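Local coordinates for transcriptional regulator, BadM/Rrf2 family (Thermincola potens, PDB 4CIC), which probably binds DNA as a helix-turn-helix transcription factor of the Rrf2 family, an IscR linked to the control of iron-sulfur cluster biogenesis, at residues 10-18 against 78-88; 50-60 against 67-75. The protein carries 3 engineered substitutions. All coordinates share one frame; numbering follows the deposited sequence. Where two conformers were deposited one is given.

Both contacts belong to the winged helix-turn-helix part of the chain, with centres about 12 Å apart. Contact 1 lies near the middle of the chain and is mostly buried: helix 9-23 packs on helix 80-87 through aliphatic side chains and glycines, with no hydrogen bond across it. Contact 2 lies farther out and is only partly buried; there the end of helix 43-55 and the strand 59-62 meet strand 68-71 through backbone hydrogen bonds, with charged and aromatic side chains toward solvent. M18 joins the two, its CE 3.4 Å from L71 CD2. R73 NH2 lies 3.2 Å from D82 OD2, a polar link between the two contacts.

Contact 1: 10-18 against 78-88; sequences KGHYGVQAM and IKVGDIIRVLE. With NA (sodium ion), chain D.
M18 and I83 lie alongside each other with their chains running opposite ways, I83 CD1 resting 3.7 Å from M18 CB and almost as near its CG. Farther out, the methionine chain, bent at both chi2 and chi3, carries its CE methyl to I78 CD1, 4.0 Å away. One turn earlier V15 does its touching with a single branch: CG2, lying beside the backbone N, meets V80 CG1 at 4.0 Å and I84 CD1 at 4.1 Å, while I83 CG2 stands a little farther off. Glycines bring the backbones close. L87 CD1 sits 4.0 Å from G14 CA, where a beta carbon would collide with it, and it also comes to 3.4 Å from K10 O; I84 CD1 lies over G11 CA. The axes of segments 10-18, part of helix 9-23, and 80-87 come to 9.9 Å of each other, and their N-to-C directions differ by 130°; both lie in the DNA-binding domain of this Rrf2-family protein. At the polar end E88 bends back at chi2, which turns its carboxylate toward K10, and OE2 lies 3.4 Å from K10 CE; opposite charge probably adds some attraction, though the lysine NZ stays beyond contact. Behind this layer, M136 of helix 133-143 covers V15 and V80, and L53 of helix 43-55 backs M18. T113 of the second subunit also packs on V15. The start of helix 80-87 is fixed by D82, whose OD2 takes the N-H of the N-cap residue K79 from above the carboxylate plane. At its C-terminal end the carbonyl oxygens of R85, V86 and E88 bind a sodium ion, and the R85 guanidinium reaches E125 and D129 in salt bridges.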
# COMPACT_ATOMS: atom_id res chain seq x y z
N LYS A 10 -12.79 -3.85 -3.90
CA LYS A 10 -13.67 -3.42 -2.81
C LYS A 10 -13.31 -2.03 -2.29
O LYS A 10 -14.20 -1.25 -1.94
CB LYS A 10 -13.84 -4.47 -1.71
CG LYS A 10 -12.59 -4.84 -0.91
CD LYS A 10 -12.99 -5.85 0.17
CE LYS A 10 -11.87 -6.85 0.48
NZ LYS A 10 -12.35 -8.26 0.35
N GLY A 11 -12.02 -1.71 -2.27
CA GLY A 11 -11.61 -0.41 -1.78
C GLY A 11 -12.02 0.64 -2.79
O GLY A 11 -12.55 1.71 -2.45
N HIS A 12 -11.77 0.34 -4.06
CA HIS A 12 -12.01 1.31 -5.08
C HIS A 12 -13.51 1.56 -5.20
O HIS A 12 -13.96 2.72 -5.19
CB HIS A 12 -11.41 0.91 -6.42
CG HIS A 12 -11.49 1.99 -7.44
ND1 HIS A 12 -10.82 3.19 -7.30
CD2 HIS A 12 -12.20 2.10 -8.59
CE1 HIS A 12 -11.11 3.98 -8.32
NE2 HIS A 12 -11.94 3.34 -9.13
N TYR A 13 -14.30 0.50 -5.28
CA TYR A 13 -15.75 0.71 -5.40
C TYR A 13 -16.40 1.24 -4.12
O TYR A 13 -17.37 2.01 -4.18
CB TYR A 13 -16.44 -0.55 -5.93
CG TYR A 13 -15.97 -0.93 -7.32
CD1 TYR A 13 -15.29 -0.02 -8.12
CD2 TYR A 13 -16.20 -2.19 -7.84
CE1 TYR A 13 -14.85 -0.35 -9.40
CE2 TYR A 13 -15.76 -2.54 -9.12
CZ TYR A 13 -15.09 -1.61 -9.88
OH TYR A 13 -14.65 -1.94 -11.15
N GLY A 14 -15.88 0.84 -2.96
CA GLY A 14 -16.37 1.34 -1.68
C GLY A 14 -16.25 2.85 -1.59
O GLY A 14 -17.23 3.58 -1.29
N VAL A 15 -15.06 3.33 -1.90
CA VAL A 15 -14.82 4.77 -1.88
C VAL A 15 -15.58 5.48 -2.99
O VAL A 15 -16.15 6.54 -2.74
CB VAL A 15 -13.31 5.08 -1.91
CG1 VAL A 15 -13.07 6.60 -1.95
CG2 VAL A 15 -12.67 4.48 -0.68
N GLN A 16 -15.61 4.91 -4.20
CA GLN A 16 -16.39 5.55 -5.27
C GLN A 16 -17.85 5.71 -4.88
O GLN A 16 -18.46 6.75 -5.15
CB GLN A 16 -16.34 4.76 -6.58
CG GLN A 16 -15.09 4.96 -7.39
CD GLN A 16 -15.19 4.27 -8.74
OE1 GLN A 16 -14.92 3.07 -8.86
NE2 GLN A 16 -15.60 5.01 -9.76
N ALA A 17 -18.42 4.68 -4.28
CA ALA A 17 -19.86 4.72 -3.98
C ALA A 17 -20.13 5.72 -2.86
O ALA A 17 -21.12 6.47 -2.90
CB ALA A 17 -20.34 3.33 -3.58
N MET A 18 -19.23 5.75 -1.87
CA MET A 18 -19.39 6.68 -0.75
C MET A 18 -19.21 8.10 -1.23
O MET A 18 -19.92 9.01 -0.77
CB MET A 18 -18.41 6.36 0.38
CG MET A 18 -18.74 5.05 1.11
SD MET A 18 -20.29 5.22 2.07
CE MET A 18 -19.81 6.42 3.30
N ILE A 78 -16.56 11.63 7.89
CA ILE A 78 -16.20 10.31 7.36
C ILE A 78 -14.82 10.39 6.73
O ILE A 78 -14.66 10.99 5.67
CB ILE A 78 -17.24 9.80 6.30
CG1 ILE A 78 -18.62 9.72 6.93
CG2 ILE A 78 -16.81 8.41 5.78
CD1 ILE A 78 -19.74 9.43 5.93
N LYS A 79 -13.83 9.75 7.36
CA LYS A 79 -12.49 9.64 6.77
C LYS A 79 -12.46 8.50 5.75
O LYS A 79 -13.18 7.53 5.89
CB LYS A 79 -11.43 9.33 7.85
CG LYS A 79 -11.30 10.40 8.90
CD LYS A 79 -10.47 9.93 10.07
CE LYS A 79 -10.38 11.01 11.13
NZ LYS A 79 -9.51 10.58 12.27
N VAL A 80 -11.64 8.63 4.72
CA VAL A 80 -11.52 7.54 3.76
C VAL A 80 -11.07 6.28 4.50
O VAL A 80 -11.53 5.17 4.21
CB VAL A 80 -10.54 7.88 2.62
CG1 VAL A 80 -10.37 6.69 1.71
CG2 VAL A 80 -11.09 9.06 1.82
N GLY A 81 -10.18 6.45 5.45
CA GLY A 81 -9.73 5.33 6.26
C GLY A 81 -10.84 4.61 7.03
O GLY A 81 -10.74 3.40 7.27
N ASP A 82 -11.87 5.34 7.46
CA ASP A 82 -13.03 4.75 8.13
C ASP A 82 -13.73 3.78 7.19
O ASP A 82 -14.21 2.73 7.60
CB ASP A 82 -14.09 5.80 8.50
CG ASP A 82 -13.65 6.78 9.58
OD1 ASP A 82 -12.75 6.46 10.38
OD2 ASP A 82 -14.25 7.89 9.63
N ILE A 83 -13.86 4.18 5.93
CA ILE A 83 -14.53 3.34 4.95
C ILE A 83 -13.70 2.06 4.73
O ILE A 83 -14.23 0.95 4.72
CB ILE A 83 -14.68 4.08 3.61
CG1 ILE A 83 -15.52 5.34 3.80
CG2 ILE A 83 -15.21 3.14 2.55
CD1 ILE A 83 -15.46 6.29 2.60
N ILE A 84 -12.39 2.23 4.58
CA ILE A 84 -11.51 1.09 4.36
C ILE A 84 -11.55 0.15 5.57
O ILE A 84 -11.64 -1.06 5.42
CB ILE A 84 -10.07 1.57 4.07
CG1 ILE A 84 -10.03 2.37 2.76
CG2 ILE A 84 -9.12 0.39 4.01
CD1 ILE A 84 -10.71 1.70 1.59
N ARG A 85 -11.48 0.69 6.78
CA ARG A 85 -11.57 -0.16 7.98
C ARG A 85 -12.84 -1.00 8.05
O ARG A 85 -12.80 -2.19 8.42
CB ARG A 85 -11.44 0.68 9.24
CG ARG A 85 -10.02 1.06 9.56
CD ARG A 85 -9.95 1.79 10.88
NE ARG A 85 -8.67 2.45 11.04
CZ ARG A 85 -8.44 3.71 10.71
NH1 ARG A 85 -9.43 4.44 10.21
NH2 ARG A 85 -7.24 4.25 10.88
N VAL A 86 -13.97 -0.40 7.69
CA VAL A 86 -15.24 -1.12 7.68
C VAL A 86 -15.17 -2.32 6.71
O VAL A 86 -15.56 -3.44 7.04
CB VAL A 86 -16.38 -0.18 7.30
CG1 VAL A 86 -17.58 -0.97 6.81
CG2 VAL A 86 -16.72 0.70 8.48
N LEU A 87 -14.64 -2.09 5.52
CA LEU A 87 -14.68 -3.12 4.49
C LEU A 87 -13.68 -4.25 4.76
O LEU A 87 -13.87 -5.38 4.33
CB LEU A 87 -14.44 -2.51 3.11
CG LEU A 87 -15.46 -1.46 2.67
CD1 LEU A 87 -15.03 -0.87 1.34
CD2 LEU A 87 -16.85 -2.07 2.58
N GLU A 88 -12.61 -3.92 5.47
CA GLU A 88 -11.58 -4.94 5.70
C GLU A 88 -11.89 -5.84 6.90
O GLU A 88 -12.65 -5.47 7.78
CB GLU A 88 -10.22 -4.28 5.78
CG GLU A 88 -9.54 -4.23 4.40
CD GLU A 88 -10.40 -3.59 3.30
OE1 GLU A 88 -10.74 -2.40 3.42
OE2 GLU A 88 -10.69 -4.25 2.27
NA NA D . -14.14 -4.28 8.91

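Contact 2: 50-60 against 67-75; sequences IAVLRKAGLVK and GGYILAREP
I50 lays its CG2 methyl over one face of the Y69 ring, 3.9 Å from the centroid and 28° off the ring normal, a CH-pi contact. The first torsion leaves CG2 opposite the backbone N and next to the carbonyl carbon, the branch that meets Y69 CE2 and CD2. The tight part lies beside it, where K60 and I70 are joined by two nearly straight hydrogen bonds, K60 N to I70 O at 2.9 Å and I70 N to K60 O at 3.0 Å. Their side chains run side by side in the same direction, and K60 CG is pressed to 3.5 Å from I70 CG1. Strands 59-62 and 68-71 form the antiparallel beta hairpin that is the wing of the winged helix-turn-helix fold; V59 and L71 are a non-hydrogen-bonded pair whose side chains diverge, yet each touches M18 of helix 9-23. A third bond, A72 N to L58 O, comes from above the carbonyl plane. Before it, helix 43-55 closes in a Schellman motif at G57. The solvent side is looser: the R54 guanidinium has the Y69 hydroxyl at its edge, 3.7 Å from NH1. With an alanine at Y69, I50 CG2 would probably lose the ring face it rests on and the R54 guanidinium the hydroxyl at its edge. Toward the other end L58 CD2 lies over one face of the R73 guanidinium, 3.5 Å from NH1, while R73 NH2 bonds to D77 O.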
# COMPACT_ATOMS: atom_id res chain seq x y z
N ILE A 50 -23.02 -1.94 -0.17
CA ILE A 50 -23.88 -1.02 0.57
C ILE A 50 -24.43 -1.70 1.81
O ILE A 50 -24.58 -1.07 2.85
CB ILE A 50 -25.03 -0.54 -0.32
CG1 ILE A 50 -24.50 0.43 -1.38
CG2 ILE A 50 -26.14 0.14 0.52
CD1 ILE A 50 -24.19 1.81 -0.83
N ALA A 51 -24.69 -3.00 1.71
CA ALA A 51 -25.21 -3.74 2.86
C ALA A 51 -24.24 -3.65 4.04
O ALA A 51 -24.66 -3.45 5.18
CB ALA A 51 -25.50 -5.18 2.51
N VAL A 52 -22.95 -3.82 3.77
CA VAL A 52 -21.96 -3.71 4.83
C VAL A 52 -21.83 -2.27 5.33
O VAL A 52 -21.81 -2.04 6.54
CB VAL A 52 -20.58 -4.26 4.37
CG1 VAL A 52 -19.56 -4.15 5.48
CG2 VAL A 52 -20.74 -5.71 3.93
N LEU A 53 -21.78 -1.31 4.42
CA LEU A 53 -21.67 0.09 4.81
C LEU A 53 -22.87 0.51 5.64
O LEU A 53 -22.75 1.34 6.54
CB LEU A 53 -21.54 0.97 3.57
CG LEU A 53 -20.26 0.76 2.76
CD1 LEU A 53 -20.33 1.57 1.50
CD2 LEU A 53 -19.07 1.21 3.59
N ARG A 54 -24.02 -0.10 5.36
CA ARG A 54 -25.25 0.20 6.12
C ARG A 54 -25.18 -0.36 7.53
O ARG A 54 -25.51 0.33 8.50
CB ARG A 54 -26.47 -0.35 5.39
CG ARG A 54 -27.75 0.41 5.67
CD ARG A 54 -28.90 -0.11 4.83
NE ARG A 54 -29.88 -0.82 5.65
CZ ARG A 54 -30.93 -1.48 5.16
NH1 ARG A 54 -31.13 -1.52 3.85
NH2 ARG A 54 -31.76 -2.10 5.99
N LYS A 55 -24.74 -1.61 7.66
CA LYS A 55 -24.57 -2.22 8.97
C LYS A 55 -23.58 -1.42 9.82
O LYS A 55 -23.73 -1.33 11.03
CB LYS A 55 -24.06 -3.66 8.84
CG LYS A 55 -25.06 -4.65 8.28
CD LYS A 55 -24.50 -6.07 8.35
CE LYS A 55 -25.44 -7.10 7.72
NZ LYS A 55 -25.35 -7.10 6.24
N ALA A 56 -22.59 -0.84 9.15
CA ALA A 56 -21.55 -0.06 9.81
C ALA A 56 -22.01 1.31 10.27
O ALA A 56 -21.33 1.98 11.04
CB ALA A 56 -20.36 0.11 8.88
N GLY A 57 -23.15 1.75 9.75
CA GLY A 57 -23.68 3.05 10.14
C GLY A 57 -23.11 4.17 9.28
O GLY A 57 -23.17 5.34 9.66
N LEU A 58 -22.56 3.81 8.12
CA LEU A 58 -22.01 4.80 7.19
C LEU A 58 -23.05 5.28 6.18
O LEU A 58 -22.93 6.38 5.65
CB LEU A 58 -20.79 4.24 6.45
CG LEU A 58 -19.51 4.25 7.30
CD1 LEU A 58 -18.36 3.58 6.57
CD2 LEU A 58 -19.17 5.70 7.67
N VAL A 59 -24.03 4.43 5.90
CA VAL A 59 -25.10 4.82 4.99
C VAL A 59 -26.42 4.36 5.56
O VAL A 59 -26.48 3.44 6.39
CB VAL A 59 -24.94 4.22 3.58
CG1 VAL A 59 -23.58 4.58 2.98
CG2 VAL A 59 -25.14 2.73 3.62
N LYS A 60 -27.49 5.04 5.16
CA LYS A 60 -28.81 4.65 5.62
C LYS A 60 -29.78 4.63 4.45
O LYS A 60 -29.57 5.31 3.44
CB LYS A 60 -29.31 5.58 6.73
CG LYS A 60 -29.26 7.04 6.37
CD LYS A 60 -29.79 7.93 7.49
CE LYS A 60 -31.28 7.75 7.69
NZ LYS A 60 -31.77 8.61 8.81
N GLY A 67 -36.93 7.69 -2.57
CA GLY A 67 -36.37 6.89 -1.51
C GLY A 67 -34.98 6.57 -1.99
O GLY A 67 -34.50 7.17 -2.96
N GLY A 68 -34.31 5.63 -1.34
CA GLY A 68 -32.97 5.30 -1.74
C GLY A 68 -32.00 5.44 -0.59
O GLY A 68 -32.38 5.27 0.56
N TYR A 69 -30.75 5.76 -0.91
CA TYR A 69 -29.69 5.75 0.10
C TYR A 69 -29.09 7.13 0.28
O TYR A 69 -28.98 7.88 -0.68
CB TYR A 69 -28.59 4.75 -0.30
CG TYR A 69 -29.05 3.32 -0.15
CD1 TYR A 69 -29.71 2.66 -1.18
CD2 TYR A 69 -28.87 2.64 1.05
CE1 TYR A 69 -30.16 1.35 -1.02
CE2 TYR A 69 -29.31 1.34 1.22
CZ TYR A 69 -29.95 0.70 0.18
OH TYR A 69 -30.37 -0.59 0.35
N ILE A 70 -28.68 7.43 1.51
CA ILE A 70 -27.94 8.67 1.82
C ILE A 70 -26.82 8.35 2.81
O ILE A 70 -26.87 7.32 3.48
CB ILE A 70 -28.83 9.77 2.47
CG1 ILE A 70 -29.51 9.25 3.73
CG2 ILE A 70 -29.84 10.23 1.52
CD1 ILE A 70 -30.19 10.33 4.55
N LEU A 71 -25.80 9.20 2.87
CA LEU A 71 -24.81 9.05 3.93
C LEU A 71 -25.50 9.15 5.28
O LEU A 71 -26.45 9.94 5.45
CB LEU A 71 -23.74 10.14 3.84
CG LEU A 71 -22.83 10.21 2.63
CD1 LEU A 71 -21.93 11.43 2.76
CD2 LEU A 71 -21.99 8.95 2.51
N ALA A 72 -25.01 8.37 6.24
CA ALA A 72 -25.55 8.38 7.60
C ALA A 72 -24.78 9.31 8.54
O ALA A 72 -25.20 9.52 9.69
CB ALA A 72 -25.57 6.96 8.15
N ARG A 73 -23.65 9.84 8.06
CA ARG A 73 -22.87 10.88 8.74
C ARG A 73 -22.52 11.93 7.70
O ARG A 73 -22.52 11.63 6.50
CB ARG A 73 -21.56 10.32 9.31
CG ARG A 73 -21.73 9.16 10.25
CD ARG A 73 -20.67 9.19 11.34
NE ARG A 73 -19.29 9.04 10.84
CZ ARG A 73 -18.67 7.87 10.72
NH1 ARG A 73 -19.30 6.75 11.04
NH2 ARG A 73 -17.41 7.82 10.28
N GLU A 74 -22.21 13.14 8.14
CA GLU A 74 -21.85 14.22 7.21
C GLU A 74 -20.50 13.88 6.60
O GLU A 74 -19.71 13.22 7.25
CB GLU A 74 -21.74 15.56 7.95
CG GLU A 74 -23.11 16.13 8.42
CD GLU A 74 -22.96 17.31 9.38
OE1 GLU A 74 -22.17 18.23 9.09
OE2 GLU A 74 -23.64 17.31 10.42
N PRO A 75 -20.25 14.30 5.36
CA PRO A 75 -18.98 13.95 4.73
C PRO A 75 -17.76 14.38 5.54
O PRO A 75 -16.73 13.66 5.51
CB PRO A 75 -19.03 14.67 3.37
CG PRO A 75 -20.56 14.75 3.06
CD PRO A 75 -21.19 14.94 4.41